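Myo-inositol phosphohydrolase (PDB 4WU3) probably removes phosphate groups from myo-inositol hexakisphosphate, acting as a phytase of the protein tyrosine phosphatase-like family. Local coordinates at residues 52-55 with 61-64; 118-121 with 125-128; 134-139 with 157-162; 193-198 with 204-209; 240-243 with 247-250. The protein carries 2 engineered substitutions. One frame throughout, in Å; residues are numbered along the deposited sequence.

Overall arrangement
Contact 5 holds the phosphate-binding loop of the phosphatase core; contacts 2, 1, 4 and 3 lie about 11, 12, 15 and 19 Å from it, centre to centre. Contact 1 touches it through Asp53 and Tyr243; the Tyr243 side chain is about 10 Å from a bound inositol tetrakisphosphate. Contacts 2 and 4 have their centres about 6 Å apart and lie on the neighbouring parallel strands 116-122 and 205-211. Contact 4 reaches the strand leading into the loop through a probable hydrogen bond from His241 NE2 to Glu195 OE2, 2.6 Å long. Contact 3, the most remote, joins contact 1 through Asp53 OD1 and Ser135 OG, 2.6 Å apart.

Contact 1. Residues 52-55 with 61-64; sequences IDRA and PRNF
A type II beta turn, Pro61 to Phe64, meets the end of strand 49-54 where Arg54 reaches across to Pro61 and Arg62. The strand ends in a classic beta bulge, Asp53 and Arg54 both facing Ala133, and the turn leads on to strand 65-66. Arg54 bends about its CB-CG and CG-CD bonds (chi2 -62°, chi3 -69°), which brings its guanidinium obliquely against the turn. Arg54 NH1 rests 3.7 Å from Arg62 CB, and Arg54 NH2 3.8 Å from Pro61 CA. Arg54 NH2 is also 3.4 Å from Arg62 N, but both are donors and no bond forms. The charge is answered elsewhere, by a salt bridge from Arg54 NH2 to Glu101 of helix 99-108. Shortening Arg54 to an alanine is likely to leave Glu101 without this partner and open a gap beside Pro61 and Arg62. Arg62 runs out extended and away from the strand, its side chain about 8 Å from a bound inositol tetrakisphosphate. The rigid, apolar Pro61 packs on Ile105 of helix 99-108, and asparagine tolerates the positive phi of Asn63 (60°). The turn is closed by a weak bond from Phe64 N to Pro61 O, 3.3 Å long.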
# COMPACT_ATOMS: atom_id res chain seq x y z
N ILE A 52 -27.56 -4.59 -3.85
CA ILE A 52 -28.02 -3.68 -4.88
C ILE A 52 -27.00 -2.55 -5.09
O ILE A 52 -26.61 -1.87 -4.15
CB ILE A 52 -29.40 -3.11 -4.49
CG1 ILE A 52 -30.45 -4.23 -4.49
CG2 ILE A 52 -29.83 -2.00 -5.44
CD1 ILE A 52 -31.78 -3.85 -3.89
N ASP A 53 -26.56 -2.38 -6.33
CA ASP A 53 -25.65 -1.31 -6.70
C ASP A 53 -26.46 -0.07 -7.08
O ASP A 53 -26.24 1.03 -6.55
CB ASP A 53 -24.78 -1.71 -7.90
CG ASP A 53 -23.76 -2.80 -7.58
OD1 ASP A 53 -23.37 -2.96 -6.41
OD2 ASP A 53 -23.34 -3.49 -8.53
N ARG A 54 -27.38 -0.26 -8.03
CA ARG A 54 -28.24 0.81 -8.53
C ARG A 54 -29.67 0.33 -8.72
O ARG A 54 -29.94 -0.57 -9.52
CB ARG A 54 -27.73 1.34 -9.88
CG ARG A 54 -26.27 1.79 -9.90
CD ARG A 54 -26.03 2.95 -8.97
NE ARG A 54 -26.69 4.15 -9.46
CZ ARG A 54 -26.71 5.31 -8.83
NH1 ARG A 54 -26.10 5.46 -7.67
NH2 ARG A 54 -27.34 6.34 -9.37
N ALA A 55 -30.59 0.95 -7.99
CA ALA A 55 -32.01 0.75 -8.21
C ALA A 55 -32.32 1.30 -9.58
O ALA A 55 -31.67 2.23 -10.03
CB ALA A 55 -32.82 1.49 -7.14
N PRO A 61 -26.78 8.59 -13.87
CA PRO A 61 -26.27 8.02 -12.64
C PRO A 61 -25.38 8.97 -11.85
O PRO A 61 -25.05 10.05 -12.31
CB PRO A 61 -25.46 6.83 -13.12
CG PRO A 61 -24.98 7.22 -14.47
CD PRO A 61 -26.07 8.09 -15.05
N ARG A 62 -25.01 8.51 -10.66
CA ARG A 62 -24.11 9.18 -9.75
C ARG A 62 -22.80 9.59 -10.41
O ARG A 62 -22.18 8.82 -11.13
CB ARG A 62 -23.84 8.21 -8.59
CG ARG A 62 -22.83 8.67 -7.55
CD ARG A 62 -22.62 7.57 -6.53
NE ARG A 62 -21.72 7.97 -5.45
CZ ARG A 62 -21.08 7.12 -4.66
NH1 ARG A 62 -21.25 5.81 -4.81
NH2 ARG A 62 -20.28 7.57 -3.71
N ASN A 63 -22.39 10.83 -10.15
CA ASN A 63 -21.11 11.35 -10.61
C ASN A 63 -20.94 11.34 -12.11
O ASN A 63 -19.82 11.27 -12.60
CB ASN A 63 -19.96 10.58 -9.94
CG ASN A 63 -19.80 10.95 -8.49
OD1 ASN A 63 -20.00 12.10 -8.11
ND2 ASN A 63 -19.48 9.96 -7.65
N PHE A 64 -22.04 11.41 -12.84
CA PHE A 64 -21.95 11.49 -14.28
C PHE A 64 -21.27 12.80 -14.70
O PHE A 64 -21.59 13.87 -14.19
CB PHE A 64 -23.32 11.42 -14.95
CG PHE A 64 -23.25 11.56 -16.43
CD1 PHE A 64 -23.04 10.45 -17.24
CD2 PHE A 64 -23.33 12.80 -17.03
CE1 PHE A 64 -22.94 10.57 -18.61
CE2 PHE A 64 -23.24 12.93 -18.39
CZ PHE A 64 -23.04 11.82 -19.18

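Contact 2. Residues 118-121 with 125-128; sequences DVDL and SHGY
A buried histidine-carboxylate hydrogen bond between His126 and Asp120 ties together two sheets of the fold. Asp120 stands on strand 116-122, in the mixed, largely parallel sheet of the phosphatase core, between strands 237-241 and 205-211. His126 lies on strand 126-129 of the four-stranded antiparallel sheet. The two backbones stay well apart, with 10.5 Å between Asp120 CA and His126 CA, so the two side chains together span the gap. They come from opposite directions: Asp120 holds CG anti to its backbone nitrogen (chi1 179°), and His126 sets CG between its backbone nitrogen and carbonyl carbon (chi1 59°). The carboxylate is turned steeply against the imidazole, yet OD2 stays almost in the plane of the ring, at its edge. NE2 donates to the syn lone pair of OD2, although the bond is bent, with an N-H...O angle of 139°.

Several other groups hold this pair in place. Asp120 OD2 is also hydrogen-bonded to Tyr206 OH, while OD1 accepts from the backbone nitrogen of Arg122, so both oxygens are engaged. The other ring nitrogen, ND1, is hydrogen-bonded to Glu124 O; with both ring nitrogens facing acceptors, the imidazole is likely to carry positive charge, which nearby Glu195 and Asp120 would probably favour. Histidine suits the site because two nitrogens of one small ring, pointing different ways, can serve two acceptors at once. Next to the short bond, His126 CE1 lies 3.2 Å from Asp120 OD2, and His126 NE2 to Asp120 OD2 measures 2.7 Å.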
# COMPACT_ATOMS: atom_id res chain seq x y z
N ASP A 118 -18.86 1.14 -23.52
CA ASP A 118 -18.90 1.04 -22.08
C ASP A 118 -17.59 0.42 -21.64
O ASP A 118 -17.30 -0.73 -21.95
CB ASP A 118 -20.08 0.16 -21.66
CG ASP A 118 -20.09 -0.14 -20.18
OD1 ASP A 118 -19.59 0.68 -19.38
OD2 ASP A 118 -20.63 -1.21 -19.80
N VAL A 119 -16.79 1.21 -20.93
CA VAL A 119 -15.56 0.71 -20.35
C VAL A 119 -15.80 0.45 -18.88
O VAL A 119 -15.83 1.38 -18.06
CB VAL A 119 -14.39 1.70 -20.53
CG1 VAL A 119 -13.12 1.13 -19.93
CG2 VAL A 119 -14.19 2.02 -22.00
N ASP A 120 -15.98 -0.83 -18.58
CA ASP A 120 -16.34 -1.34 -17.27
C ASP A 120 -15.09 -1.69 -16.48
O ASP A 120 -14.46 -2.72 -16.74
CB ASP A 120 -17.21 -2.58 -17.46
CG ASP A 120 -17.64 -3.21 -16.16
OD1 ASP A 120 -17.29 -2.67 -15.10
OD2 ASP A 120 -18.33 -4.25 -16.21
N LEU A 121 -14.75 -0.87 -15.50
CA LEU A 121 -13.47 -1.02 -14.80
C LEU A 121 -13.57 -1.92 -13.56
O LEU A 121 -12.64 -1.99 -12.76
CB LEU A 121 -12.92 0.36 -14.40
CG LEU A 121 -12.76 1.36 -15.55
CD1 LEU A 121 -12.51 2.77 -15.03
CD2 LEU A 121 -11.65 0.90 -16.50
N SER A 125 -17.41 -8.87 -8.92
CA SER A 125 -18.47 -9.52 -9.71
C SER A 125 -19.78 -8.75 -9.62
O SER A 125 -20.25 -8.41 -8.55
CB SER A 125 -18.69 -10.95 -9.25
OG SER A 125 -17.52 -11.73 -9.42
N HIS A 126 -20.37 -8.50 -10.78
CA HIS A 126 -21.60 -7.72 -10.85
C HIS A 126 -22.43 -8.14 -12.04
O HIS A 126 -21.97 -8.85 -12.94
CB HIS A 126 -21.28 -6.22 -10.95
CG HIS A 126 -20.46 -5.86 -12.15
ND1 HIS A 126 -19.09 -6.04 -12.19
CD2 HIS A 126 -20.81 -5.33 -13.34
CE1 HIS A 126 -18.63 -5.63 -13.36
NE2 HIS A 126 -19.65 -5.19 -14.08
N GLY A 127 -23.66 -7.66 -12.05
CA GLY A 127 -24.56 -7.94 -13.15
C GLY A 127 -25.90 -7.25 -12.97
O GLY A 127 -26.00 -6.28 -12.21
N TYR A 128 -26.91 -7.77 -13.67
CA TYR A 128 -28.23 -7.14 -13.69
C TYR A 128 -29.34 -8.16 -13.45
O TYR A 128 -29.29 -9.29 -13.97
CB TYR A 128 -28.43 -6.40 -15.02
CG TYR A 128 -27.54 -5.18 -15.14
CD1 TYR A 128 -26.24 -5.29 -15.63
CD2 TYR A 128 -27.98 -3.92 -14.73
CE1 TYR A 128 -25.42 -4.18 -15.72
CE2 TYR A 128 -27.16 -2.81 -14.82
CZ TYR A 128 -25.88 -2.95 -15.31
OH TYR A 128 -25.04 -1.84 -15.38

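Contact 3. Residues 134-139 with 157-162; sequences VSWFAN and KEQLAS
Trp136, Gln159 and Leu160 carry this buried contact, in which an indole projecting from strand 132-137 meets the last turns of helix 149-161. Gln159 lies over one face of the indole: its CB is 3.9 Å from the centroid of the six-membered ring and 15° off the ring normal, a CH-pi contact. The side chains slide past each other in opposite directions, and the Gln159 amide is nearly parallel to the indole, with planes 8° apart. Its backbone also takes part, Gln159 O lying 3.7 Å from Trp136 CZ2. Leu160 comes in from another quarter, touching the ring at its edge and in its plane, with Leu160 CD2 3.7 Å from Trp136 CH2. A flat, broad residue is what lets one side chain receive a methylene on its face and a methyl at its rim.

In Trp136, chi1 of -78° puts CG anti to the carbonyl carbon, and the benzo end of the indole reaches the helix. With a serine in place of the indole, Gln159 CB and Leu160 CD2 would probably lose the surface they lean on, and a large gap would open. The polar end of Gln159 is held elsewhere, OE1 being hydrogen-bonded to Ser125 OG. Near the helix end, Ser162 OG gives a short 2.5 Å bond to Gln159 O.

Around the indole, Leu48 and Leu50 add apolar neighbours, while Glu158 on the same helix bonds His597. The arrangement is that of a helix held against one face of an antiparallel sheet by an aromatic from its strand 132-137, which lies between strands 49-54 and 126-129.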
# COMPACT_ATOMS: atom_id res chain seq x y z
N VAL A 134 -26.72 -5.20 -9.55
CA VAL A 134 -26.32 -5.88 -8.32
C VAL A 134 -24.86 -6.32 -8.40
O VAL A 134 -24.30 -6.45 -9.49
CB VAL A 134 -27.19 -7.12 -8.07
CG1 VAL A 134 -28.65 -6.72 -8.04
CG2 VAL A 134 -26.93 -8.16 -9.15
N SER A 135 -24.25 -6.57 -7.25
CA SER A 135 -22.87 -7.04 -7.23
C SER A 135 -22.62 -7.84 -5.98
O SER A 135 -23.37 -7.76 -5.03
CB SER A 135 -21.89 -5.86 -7.29
OG SER A 135 -21.91 -5.11 -6.09
N TRP A 136 -21.55 -8.62 -6.00
CA TRP A 136 -21.14 -9.40 -4.85
C TRP A 136 -20.10 -8.62 -4.06
O TRP A 136 -18.97 -8.39 -4.52
CB TRP A 136 -20.63 -10.78 -5.29
CG TRP A 136 -21.75 -11.69 -5.62
CD1 TRP A 136 -22.33 -12.61 -4.80
CD2 TRP A 136 -22.47 -11.74 -6.86
NE1 TRP A 136 -23.36 -13.25 -5.45
CE2 TRP A 136 -23.46 -12.73 -6.71
CE3 TRP A 136 -22.37 -11.06 -8.07
CZ2 TRP A 136 -24.34 -13.05 -7.74
CZ3 TRP A 136 -23.24 -11.37 -9.08
CH2 TRP A 136 -24.22 -12.36 -8.91
N PHE A 137 -20.50 -8.23 -2.86
CA PHE A 137 -19.68 -7.35 -2.03
C PHE A 137 -19.04 -8.07 -0.85
O PHE A 137 -19.70 -8.75 -0.07
CB PHE A 137 -20.53 -6.19 -1.53
CG PHE A 137 -19.78 -5.23 -0.66
CD1 PHE A 137 -19.12 -4.16 -1.21
CD2 PHE A 137 -19.75 -5.40 0.70
CE1 PHE A 137 -18.43 -3.27 -0.40
CE2 PHE A 137 -19.06 -4.52 1.51
CZ PHE A 137 -18.40 -3.46 0.96
N ALA A 138 -17.72 -7.92 -0.73
CA ALA A 138 -16.99 -8.26 0.48
C ALA A 138 -16.39 -6.97 1.07
O ALA A 138 -16.40 -5.93 0.42
CB ALA A 138 -15.88 -9.25 0.16
N ASN A 139 -15.86 -7.05 2.29
CA ASN A 139 -15.27 -5.88 2.93
C ASN A 139 -14.28 -5.17 2.01
O ASN A 139 -13.52 -5.82 1.31
CB ASN A 139 -14.56 -6.26 4.23
CG ASN A 139 -15.52 -6.66 5.33
OD1 ASN A 139 -16.66 -6.17 5.40
ND2 ASN A 139 -15.08 -7.57 6.20
N LYS A 157 -20.00 -15.08 -14.32
CA LYS A 157 -21.07 -15.71 -15.09
C LYS A 157 -21.77 -16.80 -14.27
O LYS A 157 -23.01 -16.90 -14.26
CB LYS A 157 -20.55 -16.27 -16.41
CG LYS A 157 -20.22 -15.17 -17.42
CD LYS A 157 -19.47 -15.66 -18.65
CE LYS A 157 -19.09 -14.48 -19.54
NZ LYS A 157 -18.26 -14.88 -20.71
N GLU A 158 -20.97 -17.60 -13.56
CA GLU A 158 -21.48 -18.66 -12.70
C GLU A 158 -22.31 -18.12 -11.54
O GLU A 158 -23.39 -18.63 -11.24
CB GLU A 158 -20.31 -19.48 -12.13
CG GLU A 158 -20.73 -20.45 -11.04
CD GLU A 158 -19.56 -21.20 -10.44
OE1 GLU A 158 -18.45 -20.65 -10.42
OE2 GLU A 158 -19.76 -22.35 -10.00
N GLN A 159 -21.79 -17.08 -10.88
CA GLN A 159 -22.51 -16.44 -9.78
C GLN A 159 -23.90 -15.98 -10.23
O GLN A 159 -24.89 -16.25 -9.57
CB GLN A 159 -21.70 -15.27 -9.22
CG GLN A 159 -20.49 -15.72 -8.41
CD GLN A 159 -19.47 -14.62 -8.17
OE1 GLN A 159 -19.11 -13.88 -9.07
NE2 GLN A 159 -18.97 -14.55 -6.96
N LEU A 160 -23.93 -15.30 -11.38
CA LEU A 160 -25.16 -14.82 -11.99
C LEU A 160 -26.04 -15.99 -12.42
O LEU A 160 -27.27 -15.96 -12.25
CB LEU A 160 -24.82 -13.93 -13.19
CG LEU A 160 -24.27 -12.55 -12.81
CD1 LEU A 160 -23.53 -11.87 -13.95
CD2 LEU A 160 -25.42 -11.67 -12.34
N ALA A 161 -25.41 -17.02 -12.99
CA ALA A 161 -26.14 -18.18 -13.45
C ALA A 161 -26.91 -18.81 -12.31
O ALA A 161 -28.01 -19.31 -12.51
CB ALA A 161 -25.19 -19.20 -14.08
N SER A 162 -26.36 -18.76 -11.11
CA SER A 162 -27.00 -19.35 -9.94
C SER A 162 -28.32 -18.65 -9.54
O SER A 162 -29.07 -19.15 -8.70
CB SER A 162 -26.04 -19.37 -8.76
OG SER A 162 -25.94 -18.08 -8.18

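Contact 4. Residues 193-198 with 204-209; sequences RTEEEM and ANYFRL
Tyr206 packs against the first turn of helix 195-201, with Glu196 CB over one face of its ring. The tight part is Glu196: CB comes 3.4 Å from Tyr206 CD2 and makes a CH-pi contact, 25° off the ring normal. Aliphatic stems let the glutamates pack on an aromatic while their carboxylates go elsewhere. Glu195 CG approaches Tyr206 CE1 obliquely at 3.8 Å, while OE2 lies at the ring edge, in its plane, on the way to its partner His241. Holding CG anti to the backbone nitrogen (chi1 -178°) extends the tyrosine from the strand toward the helix.

The looser side is bridged by two waters. One molecule donates to Tyr206 OH at 2.8 Å and accepts from Glu196 N; a second donates to Glu196 OE2 at 3.0 Å and only weakly to Tyr206 O. Arg208 NH1 adds a weak bond to the phenol oxygen, whose firmer partner is Asp120.

Thr194 and Glu197 form a capping box, Thr194 OG1 accepting from Glu197 N and Thr194 N donating back to Glu197 OE1, which fixes the helix start. Thr194 rests on helix 149-161, and strand 205-211 runs beside strand 116-122, Phe207 meeting helix 219-230.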
# COMPACT_ATOMS: atom_id res chain seq x y z
N ARG A 193 -28.47 -10.93 -16.33
CA ARG A 193 -27.52 -10.58 -17.38
C ARG A 193 -26.21 -10.09 -16.79
O ARG A 193 -26.19 -9.47 -15.73
CB ARG A 193 -28.11 -9.49 -18.30
CG ARG A 193 -29.28 -9.95 -19.15
CD ARG A 193 -29.93 -8.83 -19.94
NE ARG A 193 -30.58 -7.84 -19.09
CZ ARG A 193 -31.17 -6.74 -19.55
NH1 ARG A 193 -31.19 -6.49 -20.85
NH2 ARG A 193 -31.74 -5.89 -18.71
N THR A 194 -25.11 -10.39 -17.49
CA THR A 194 -23.85 -9.69 -17.27
C THR A 194 -24.01 -8.29 -17.82
O THR A 194 -24.94 -8.02 -18.58
CB THR A 194 -22.70 -10.33 -18.05
OG1 THR A 194 -22.99 -10.31 -19.46
CG2 THR A 194 -22.48 -11.76 -17.60
N GLU A 195 -23.10 -7.39 -17.48
CA GLU A 195 -23.18 -6.02 -17.99
C GLU A 195 -23.04 -6.02 -19.50
O GLU A 195 -23.68 -5.23 -20.20
CB GLU A 195 -22.11 -5.12 -17.36
CG GLU A 195 -22.22 -3.66 -17.76
CD GLU A 195 -21.36 -2.74 -16.91
OE1 GLU A 195 -21.37 -2.88 -15.66
OE2 GLU A 195 -20.68 -1.88 -17.48
N GLU A 196 -22.19 -6.90 -19.99
CA GLU A 196 -21.93 -6.99 -21.42
C GLU A 196 -23.21 -7.30 -22.17
O GLU A 196 -23.53 -6.67 -23.17
CB GLU A 196 -20.89 -8.08 -21.71
CG GLU A 196 -20.68 -8.34 -23.18
CD GLU A 196 -19.75 -9.50 -23.43
OE1 GLU A 196 -19.79 -10.49 -22.67
OE2 GLU A 196 -18.96 -9.41 -24.39
N GLU A 197 -23.95 -8.29 -21.67
CA GLU A 197 -25.20 -8.68 -22.31
C GLU A 197 -26.17 -7.51 -22.33
O GLU A 197 -26.77 -7.23 -23.35
CB GLU A 197 -25.82 -9.89 -21.61
CG GLU A 197 -25.10 -11.19 -21.91
CD GLU A 197 -25.56 -12.35 -21.04
OE1 GLU A 197 -26.00 -12.13 -19.89
OE2 GLU A 197 -25.44 -13.50 -21.52
N MET A 198 -26.28 -6.81 -21.20
CA MET A 198 -27.24 -5.72 -21.10
C MET A 198 -26.84 -4.59 -22.03
O MET A 198 -27.67 -4.03 -22.73
CB MET A 198 -27.32 -5.23 -19.65
CG MET A 198 -28.53 -4.35 -19.34
SD MET A 198 -28.14 -2.63 -19.61
CE MET A 198 -27.01 -2.31 -18.26
N ALA A 204 -24.95 -1.17 -27.92
CA ALA A 204 -23.70 -0.50 -27.62
C ALA A 204 -22.54 -1.48 -27.55
O ALA A 204 -22.73 -2.69 -27.63
CB ALA A 204 -23.81 0.30 -26.33
N ASN A 205 -21.34 -0.95 -27.39
CA ASN A 205 -20.14 -1.76 -27.27
C ASN A 205 -19.64 -1.85 -25.83
O ASN A 205 -19.99 -1.01 -25.00
CB ASN A 205 -19.06 -1.17 -28.14
CG ASN A 205 -19.49 -1.04 -29.57
OD1 ASN A 205 -19.48 -2.02 -30.31
ND2 ASN A 205 -19.90 0.17 -29.97
N TYR A 206 -18.82 -2.86 -25.55
CA TYR A 206 -18.42 -3.20 -24.19
C TYR A 206 -16.94 -3.56 -24.12
O TYR A 206 -16.42 -4.27 -24.98
CB TYR A 206 -19.24 -4.38 -23.70
CG TYR A 206 -18.96 -4.80 -22.27
CD1 TYR A 206 -19.43 -4.05 -21.21
CD2 TYR A 206 -18.25 -5.97 -21.98
CE1 TYR A 206 -19.18 -4.41 -19.91
CE2 TYR A 206 -18.01 -6.36 -20.66
CZ TYR A 206 -18.48 -5.56 -19.64
OH TYR A 206 -18.27 -5.90 -18.33
N PHE A 207 -16.28 -3.08 -23.08
CA PHE A 207 -14.90 -3.46 -22.80
C PHE A 207 -14.69 -3.55 -21.29
O PHE A 207 -15.10 -2.67 -20.54
CB PHE A 207 -13.93 -2.45 -23.41
CG PHE A 207 -12.49 -2.80 -23.22
CD1 PHE A 207 -11.91 -3.81 -23.98
CD2 PHE A 207 -11.72 -2.14 -22.28
CE1 PHE A 207 -10.59 -4.15 -23.81
CE2 PHE A 207 -10.38 -2.47 -22.11
CZ PHE A 207 -9.81 -3.48 -22.88
N ARG A 208 -14.07 -4.64 -20.85
CA ARG A 208 -13.90 -4.91 -19.43
C ARG A 208 -12.43 -4.92 -19.04
O ARG A 208 -11.60 -5.51 -19.72
CB ARG A 208 -14.51 -6.27 -19.08
CG ARG A 208 -14.35 -6.69 -17.62
CD ARG A 208 -15.31 -5.95 -16.71
NE ARG A 208 -15.42 -6.56 -15.38
CZ ARG A 208 -16.25 -7.55 -15.06
NH1 ARG A 208 -17.05 -8.07 -15.97
NH2 ARG A 208 -16.29 -8.03 -13.82
N LEU A 209 -12.14 -4.24 -17.94
CA LEU A 209 -10.91 -4.42 -17.19
C LEU A 209 -11.30 -4.79 -15.80
O LEU A 209 -12.09 -4.09 -15.19
CB LEU A 209 -10.12 -3.13 -17.12
CG LEU A 209 -9.55 -2.66 -18.43
CD1 LEU A 209 -8.78 -1.36 -18.20
CD2 LEU A 209 -8.65 -3.74 -19.01
O HOH W 1 -19.80 -8.23 -18.29
O HOH W 2 -17.45 -7.32 -25.87

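Contact 5. Residues 240-243 with 247-250; sequences YHSY and GRTT. Engineered in segment 240-243: Ser242 (natural residue Cys). With PO4 (phosphate ion), chain G.
Ser242 and Arg248 bracket the phosphate-binding P-loop of the tyrosine phosphatase family, the CX5R signature between strand 237-241 and helix 247-261; Ser242 is an engineered replacement of the natural cysteine. A phosphate ion, probably from the crystallisation liquor, occupies the cradle. Ser242 OG sits between backbone nitrogen and carbonyl carbon (chi1 37°), which aims it at both the anion and the helix: it donates to phosphate O2 at 2.5 Å and accepts from Thr249 OG1 at 2.5 Å. The threonine suits its place by splitting its branches, CG2 lying near Tyr240 O while OG1 serves the serine.

Arg248 bends about its CG-CD bond (chi3 -71°), bringing the guanidinium edge-on to the phosphate. NE gives O4 a 2.8 Å bond and NH1 gives O3 another, both nearly straight at 171°. Ser242 CB meanwhile covers one guanidinium face, 3.6 Å from Arg248 NE, and NH2 forms a salt bridge with Glu124, so the group is fixed in its rotation.

Backbone nitrogens complete the cradle: from the loop, Ala244 and Met246, and Tyr243 weakly; from the helix N-terminus, whose dipole would probably favour an anion, Arg248 firmly and Gly247 weakly. The related loop with Ser540 and Arg546 binds inositol tetrakisphosphate. On the strand side, His241, with NE2 bonded to Glu195, directs ND1 onto a lone pair of Ser242 O, in the carbonyl plane, at 2.9 Å.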
# COMPACT_ATOMS: atom_id res chain seq x y z
N TYR A 240 -16.38 5.72 -19.21
CA TYR A 240 -15.69 4.97 -18.17
C TYR A 240 -16.54 4.90 -16.92
O TYR A 240 -17.19 5.88 -16.51
CB TYR A 240 -14.37 5.64 -17.80
CG TYR A 240 -13.38 5.77 -18.92
CD1 TYR A 240 -12.63 4.68 -19.33
CD2 TYR A 240 -13.18 6.98 -19.56
CE1 TYR A 240 -11.72 4.80 -20.36
CE2 TYR A 240 -12.27 7.11 -20.59
CZ TYR A 240 -11.54 6.02 -20.99
OH TYR A 240 -10.64 6.15 -22.03
N HIS A 241 -16.56 3.74 -16.29
CA HIS A 241 -17.22 3.63 -15.00
C HIS A 241 -16.62 2.54 -14.10
O HIS A 241 -16.03 1.55 -14.56
CB HIS A 241 -18.72 3.40 -15.19
CG HIS A 241 -19.09 1.97 -15.32
ND1 HIS A 241 -19.28 1.16 -14.22
CD2 HIS A 241 -19.31 1.20 -16.40
CE1 HIS A 241 -19.59 -0.06 -14.63
NE2 HIS A 241 -19.62 -0.06 -15.95
N SER A 242 -16.77 2.76 -12.80
CA SER A 242 -16.35 1.81 -11.79
C SER A 242 -17.57 1.56 -10.89
O SER A 242 -18.69 1.44 -11.41
CB SER A 242 -15.16 2.37 -11.03
OG SER A 242 -15.30 3.78 -10.83
N TYR A 243 -17.39 1.48 -9.58
CA TYR A 243 -18.56 1.44 -8.71
C TYR A 243 -19.08 2.85 -8.42
O TYR A 243 -20.25 3.16 -8.69
CB TYR A 243 -18.33 0.69 -7.39
CG TYR A 243 -19.58 0.80 -6.53
CD1 TYR A 243 -20.75 0.16 -6.90
CD2 TYR A 243 -19.60 1.61 -5.41
CE1 TYR A 243 -21.90 0.29 -6.16
CE2 TYR A 243 -20.76 1.75 -4.65
CZ TYR A 243 -21.90 1.08 -5.03
OH TYR A 243 -23.06 1.21 -4.29
N GLY A 247 -12.54 6.85 -7.74
CA GLY A 247 -11.13 6.51 -7.93
C GLY A 247 -10.73 5.92 -9.29
O GLY A 247 -10.01 6.55 -10.08
N ARG A 248 -11.17 4.70 -9.56
CA ARG A 248 -10.77 4.02 -10.78
C ARG A 248 -11.25 4.80 -11.98
O ARG A 248 -10.55 4.90 -12.99
CB ARG A 248 -11.31 2.59 -10.82
CG ARG A 248 -10.69 1.67 -9.79
CD ARG A 248 -11.52 0.39 -9.60
NE ARG A 248 -12.79 0.62 -8.91
CZ ARG A 248 -13.68 -0.34 -8.66
NH1 ARG A 248 -14.81 -0.05 -8.03
NH2 ARG A 248 -13.45 -1.59 -9.07
N THR A 249 -12.45 5.38 -11.87
CA THR A 249 -13.03 6.15 -12.97
C THR A 249 -12.18 7.40 -13.27
O THR A 249 -11.90 7.71 -14.42
CB THR A 249 -14.50 6.53 -12.71
OG1 THR A 249 -15.32 5.36 -12.80
CG2 THR A 249 -15.00 7.54 -13.72
N THR A 250 -11.75 8.09 -12.23
CA THR A 250 -10.98 9.32 -12.42
C THR A 250 -9.57 9.04 -12.93
O THR A 250 -9.04 9.80 -13.73
CB THR A 250 -10.92 10.14 -11.13
OG1 THR A 250 -12.26 10.51 -10.77
CG2 THR A 250 -10.09 11.41 -11.32
P PO4 G . -14.46 3.75 -7.51
O1 PO4 G . -14.39 4.47 -6.19
O2 PO4 G . -14.90 4.78 -8.53
O3 PO4 G . -15.44 2.61 -7.45
O4 PO4 G . -13.12 3.19 -7.94